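Local coordinates for archaeal Sm-like protein AF-Sm2 (Archaeoglobus fulgidus, PDB 1LJO) that assembles into a six-membered ring of Sm-fold subunits and, like other members of the snRNP Sm family, probably binds RNA, at residues Gly15-Val20 with Gln28-Leu33; Tyr43-Met48 with Leu59-Leu64. All blocks are in the same frame, centred on the assembly; numbering follows the deposited sequence.

Interaction 1 (Gly15-Val20 with Gln28-Leu33); sequences GKIIRV and QLVGKL. With ACY (acetic acid), chain C.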
# COMPACT_ATOMS: atom_id res chain seq x y z
N GLY A 15 -10.05 -14.59 -20.68
CA GLY A 15 -10.74 -15.73 -21.25
C GLY A 15 -10.15 -17.04 -20.77
O GLY A 15 -10.69 -18.11 -21.03
N LYS A 16 -9.04 -16.97 -20.05
CA LYS A 16 -8.39 -18.18 -19.55
C LYS A 16 -8.36 -18.22 -18.03
O LYS A 16 -8.65 -17.23 -17.37
CB LYS A 16 -6.96 -18.27 -20.10
CG LYS A 16 -6.92 -18.19 -21.62
CD LYS A 16 -5.55 -18.53 -22.19
CE LYS A 16 -5.60 -18.53 -23.71
NZ LYS A 16 -4.31 -18.97 -24.32
N ILE A 17 -8.02 -19.39 -17.49
CA ILE A 17 -7.96 -19.61 -16.04
C ILE A 17 -6.63 -19.14 -15.47
O ILE A 17 -5.56 -19.49 -15.98
CB ILE A 17 -8.09 -21.11 -15.70
CG1 ILE A 17 -9.34 -21.70 -16.34
CG2 ILE A 17 -8.11 -21.30 -14.18
CD1 ILE A 17 -10.62 -21.02 -15.95
N ILE A 18 -6.69 -18.35 -14.40
CA ILE A 18 -5.48 -17.84 -13.77
C ILE A 18 -5.54 -18.07 -12.27
O ILE A 18 -6.61 -18.29 -11.70
CB ILE A 18 -5.30 -16.32 -14.03
CG1 ILE A 18 -6.43 -15.53 -13.37
CG2 ILE A 18 -5.31 -16.05 -15.54
CD1 ILE A 18 -6.22 -14.01 -13.38
N ARG A 19 -4.37 -18.01 -11.63
CA ARG A 19 -4.25 -18.17 -10.19
C ARG A 19 -3.67 -16.86 -9.69
O ARG A 19 -2.69 -16.36 -10.24
CB ARG A 19 -3.30 -19.33 -9.85
CG ARG A 19 -3.03 -19.52 -8.36
CD ARG A 19 -2.12 -20.72 -8.10
NE ARG A 19 -2.76 -21.98 -8.47
CZ ARG A 19 -3.60 -22.66 -7.69
NH1 ARG A 19 -3.89 -22.22 -6.48
NH2 ARG A 19 -4.15 -23.78 -8.13
N VAL A 20 -4.29 -16.29 -8.65
CA VAL A 20 -3.86 -15.01 -8.11
C VAL A 20 -3.58 -15.02 -6.61
O VAL A 20 -4.37 -15.54 -5.83
CB VAL A 20 -4.94 -13.93 -8.33
CG1 VAL A 20 -4.43 -12.57 -7.85
CG2 VAL A 20 -5.33 -13.88 -9.80
N GLN A 28 -5.10 -18.62 -2.27
CA GLN A 28 -5.08 -18.08 -3.62
C GLN A 28 -6.46 -18.12 -4.26
O GLN A 28 -7.33 -18.88 -3.84
CB GLN A 28 -4.11 -18.85 -4.51
CG GLN A 28 -2.68 -18.94 -4.00
CD GLN A 28 -2.43 -20.22 -3.21
OE1 GLN A 28 -2.62 -21.32 -3.72
NE2 GLN A 28 -1.99 -20.07 -1.96
N LEU A 29 -6.65 -17.28 -5.28
CA LEU A 29 -7.90 -17.24 -6.01
C LEU A 29 -7.65 -17.82 -7.39
O LEU A 29 -6.67 -17.48 -8.05
CB LEU A 29 -8.42 -15.81 -6.15
CG LEU A 29 -8.88 -15.09 -4.88
CD1 LEU A 29 -9.74 -16.03 -4.04
CD2 LEU A 29 -7.68 -14.63 -4.09
N VAL A 30 -8.54 -18.72 -7.82
CA VAL A 30 -8.42 -19.34 -9.12
C VAL A 30 -9.75 -19.15 -9.84
O VAL A 30 -10.81 -19.46 -9.30
CB VAL A 30 -8.14 -20.85 -9.00
CG1 VAL A 30 -8.04 -21.48 -10.37
CG2 VAL A 30 -6.87 -21.08 -8.19
N GLY A 31 -9.69 -18.63 -11.07
CA GLY A 31 -10.92 -18.42 -11.82
C GLY A 31 -10.66 -17.94 -13.23
O GLY A 31 -9.51 -17.78 -13.63
N LYS A 32 -11.72 -17.73 -13.99
CA LYS A 32 -11.59 -17.27 -15.36
C LYS A 32 -11.46 -15.76 -15.38
O LYS A 32 -12.29 -15.04 -14.80
CB LYS A 32 -12.81 -17.69 -16.19
CG LYS A 32 -12.74 -17.28 -17.66
CD LYS A 32 -14.09 -17.48 -18.34
CE LYS A 32 -14.07 -16.99 -19.78
NZ LYS A 32 -15.45 -16.80 -20.33
N LEU A 33 -10.41 -15.27 -16.05
CA LEU A 33 -10.19 -13.84 -16.13
C LEU A 33 -11.13 -13.27 -17.19
O LEU A 33 -10.94 -13.49 -18.38
CB LEU A 33 -8.73 -13.53 -16.51
CG LEU A 33 -8.39 -12.04 -16.61
CD1 LEU A 33 -8.67 -11.34 -15.29
CD2 LEU A 33 -6.92 -11.88 -17.00
C ACY C . -0.82 -22.38 0.65
O ACY C . 0.02 -22.97 1.46
OXT ACY C . -1.76 -21.57 0.95
CH3 ACY C . -0.61 -22.75 -0.81

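Interaction 2 (Tyr43-Met48 with Leu59-Leu64); sequences YLTNAM and LGEIVL. With ACY (acetic acid), chain E.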
# COMPACT_ATOMS: atom_id res chain seq x y z
N TYR A 43 -11.26 -9.00 -12.80
CA TYR A 43 -12.62 -9.48 -12.68
C TYR A 43 -12.61 -10.94 -13.09
O TYR A 43 -12.38 -11.27 -14.25
CB TYR A 43 -13.58 -8.67 -13.56
CG TYR A 43 -14.98 -9.27 -13.67
CD1 TYR A 43 -15.56 -9.92 -12.58
CD2 TYR A 43 -15.71 -9.19 -14.85
CE1 TYR A 43 -16.84 -10.47 -12.67
CE2 TYR A 43 -16.98 -9.73 -14.95
CZ TYR A 43 -17.54 -10.38 -13.85
OH TYR A 43 -18.79 -10.95 -13.95
N LEU A 44 -12.83 -11.81 -12.11
CA LEU A 44 -12.84 -13.25 -12.34
C LEU A 44 -14.26 -13.79 -12.21
O LEU A 44 -15.06 -13.27 -11.44
CB LEU A 44 -11.97 -13.97 -11.30
CG LEU A 44 -10.49 -13.58 -11.18
CD1 LEU A 44 -9.81 -14.49 -10.17
CD2 LEU A 44 -9.82 -13.69 -12.54
N THR A 45 -14.56 -14.83 -12.98
CA THR A 45 -15.86 -15.47 -12.92
C THR A 45 -15.59 -16.94 -12.63
O THR A 45 -14.48 -17.42 -12.88
CB THR A 45 -16.64 -15.35 -14.24
OG1 THR A 45 -15.85 -15.89 -15.31
CG2 THR A 45 -16.97 -13.88 -14.54
N ASN A 46 -16.59 -17.64 -12.09
CA ASN A 46 -16.45 -19.05 -11.76
C ASN A 46 -15.23 -19.25 -10.85
O ASN A 46 -14.57 -20.29 -10.90
CB ASN A 46 -16.28 -19.84 -13.06
CG ASN A 46 -17.33 -19.48 -14.10
OD1 ASN A 46 -18.50 -19.82 -13.95
ND2 ASN A 46 -16.92 -18.76 -15.14
N ALA A 47 -14.96 -18.26 -10.01
CA ALA A 47 -13.81 -18.30 -9.12
C ALA A 47 -13.95 -19.16 -7.87
O ALA A 47 -15.06 -19.44 -7.41
CB ALA A 47 -13.45 -16.89 -8.71
N MET A 48 -12.81 -19.56 -7.34
CA MET A 48 -12.77 -20.37 -6.13
C MET A 48 -11.54 -20.01 -5.32
O MET A 48 -10.55 -19.51 -5.86
CB MET A 48 -12.73 -21.86 -6.48
CG MET A 48 -11.53 -22.26 -7.32
SD MET A 48 -11.52 -24.03 -7.69
CE MET A 48 -12.53 -24.07 -9.18
N LEU A 59 -16.55 -19.16 -4.97
CA LEU A 59 -16.82 -17.74 -4.92
C LEU A 59 -17.67 -17.19 -6.06
O LEU A 59 -18.46 -16.28 -5.86
CB LEU A 59 -15.49 -16.97 -4.88
CG LEU A 59 -14.52 -17.30 -3.74
CD1 LEU A 59 -13.25 -16.49 -3.91
CD2 LEU A 59 -15.16 -17.01 -2.40
N GLY A 60 -17.51 -17.75 -7.26
CA GLY A 60 -18.28 -17.26 -8.39
C GLY A 60 -17.66 -15.99 -8.95
O GLY A 60 -16.48 -15.96 -9.27
N GLU A 61 -18.46 -14.94 -9.05
CA GLU A 61 -17.97 -13.66 -9.57
C GLU A 61 -17.28 -12.82 -8.50
O GLU A 61 -17.86 -12.58 -7.44
CB GLU A 61 -19.13 -12.84 -10.15
CG GLU A 61 -19.91 -13.52 -11.25
CD GLU A 61 -20.93 -12.58 -11.87
OE1 GLU A 61 -21.74 -12.00 -11.12
OE2 GLU A 61 -20.93 -12.43 -13.11
N ILE A 62 -16.06 -12.37 -8.76
CA ILE A 62 -15.35 -11.53 -7.80
C ILE A 62 -14.48 -10.51 -8.51
O ILE A 62 -14.02 -10.74 -9.62
CB ILE A 62 -14.43 -12.33 -6.85
CG1 ILE A 62 -13.41 -13.12 -7.67
CG2 ILE A 62 -15.25 -13.26 -5.96
CD1 ILE A 62 -12.35 -13.82 -6.83
N VAL A 63 -14.26 -9.38 -7.86
CA VAL A 63 -13.41 -8.33 -8.40
C VAL A 63 -12.24 -8.15 -7.44
O VAL A 63 -12.44 -7.93 -6.24
CB VAL A 63 -14.17 -6.99 -8.52
CG1 VAL A 63 -13.21 -5.87 -8.85
CG2 VAL A 63 -15.25 -7.12 -9.60
N LEU A 64 -11.02 -8.26 -7.96
CA LEU A 64 -9.82 -8.12 -7.14
C LEU A 64 -9.19 -6.74 -7.36
O LEU A 64 -9.03 -6.30 -8.50
CB LEU A 64 -8.81 -9.22 -7.49
CG LEU A 64 -9.35 -10.66 -7.38
CD1 LEU A 64 -8.26 -11.67 -7.74
CD2 LEU A 64 -9.85 -10.90 -5.97
C ACY E . -22.28 -15.04 -8.53
O ACY E . -21.08 -15.43 -8.86
OXT ACY E . -22.61 -14.29 -7.55
CH3 ACY E . -23.36 -15.57 -9.46

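Interaction 1 (Gly15-Val20 with Gln28-Leu33)
The beta hairpin of strands 17-22 and 28-36, the first two strands of the Sm fold, is formed here by Ile-17 to Val-20 running antiparallel to Gln-28 to Leu-33. Ile-18 with Gly-31 and Val-20 with Leu-29 are hydrogen-bonded pairs, Val-20 N giving the shorter bond to Leu-29 O (2.7 Å). Past the strand start, Gly-15 N adds an almost straight bond to Leu-33 O (2.7 Å, 179° at the hydrogen). Arg-19 and Val-30, a non-hydrogen-bonded pair, share a face of the sheet with Ile-17 and Lys-32. The arginine chain leaves with CG on the far side from the backbone N (chi1 176°) and bends at chi3 (-65°), which lays its guanidinium over Val-30: CG2 sits 3.5 Å above one face of that group, toward its rim. NH1 ends 3.2 Å from Gln-28 OE1, an oxygen that accepts a hydrogen bond from Gly-52 N. Next along, Ile-17 CG2 packs on Val-30 CG1 (3.8 Å). Replacing Arg-19 by alanine would probably uncover Val-30 CG2 and deprive Gln-28 OE1 of its cationic neighbour. On the opposite face, Ile-18 CD1 meets Leu-33 CB (4.0 Å), and both residues pack on Leu-44. The hairpin is thus two-sided: Ile-18, Val-20, Leu-29 and Leu-33 give an apolar side toward the barrel interior, while its other face joins aliphatic contacts to charged and amide ends.

Interaction 2 (Tyr43-Met48 with Leu59-Leu64)
With CG trans to the backbone N (chi1 170°), the Tyr-43 ring extends along the 59-64 segment, and Glu-61, its chain extended beyond CG, reaches across to meet it. Tyr-43 OH lies 2.7 Å from Glu-61 OE2, the ring and carboxylate planes 64° apart. Ile-62 O approaches the ring edge in its plane, 3.4 Å from Tyr-43 CD1, and the same oxygen accepts the bond from Leu-44 N. Ile-62 N returns one to Leu-44 O, completing an antiparallel hydrogen-bonded pair. Both segments then turn a corner, at Thr-45 and Asn-46 and at Glu-61, the sharp bend by which the Sm sheet curls into a small barrel, and the register shifts by one residue. Asn-46 and Ala-47 face Gly-60 in a G1 beta bulge; Leu-59 and Gly-60 face Ala-47 in a classic bulge. Ala-47 O consequently takes two donors from the same face of its plane, Leu-59 N at 2.9 Å and Gly-60 N at 3.0 Å. Gly-60 has backbone angles that would jam a CB against the preceding carbonyl oxygen. Ala-47 CB touches Ile-62 CD1 (3.8 Å), and Leu-44 CD1 packs against Leu-64 CD1 (4.0 Å). Val-63 and Leu-64 also pair antiparallel with a neighbouring subunit; Met-9 of that subunit packs on Tyr-43.

How the interactions relate
Both contacts belong to one curled antiparallel sheet and meet through strand 28-36: Val-30 O and Lys-32 O probably accept hydrogen bonds from Met-48 N and Thr-45 N, while Leu-29 CD1 packs on Leu-59 CD1 at 3.5 Å. Each is partly buried, but interaction 1 lies deeper, its centre about 5 Å from that of the chain, against about 9 Å for interaction 2. Its strand pairing, from Ile-17 to Val-20, keeps a steady register; interaction 2 is broken by bulges where the sheet bends, and joins two strand pairs instead of one. Leu-64 on Val-20 brings the apolar sides of the two contacts together. Interaction 2 additionally borders the subunit interface, where the sheet continues into the next chain.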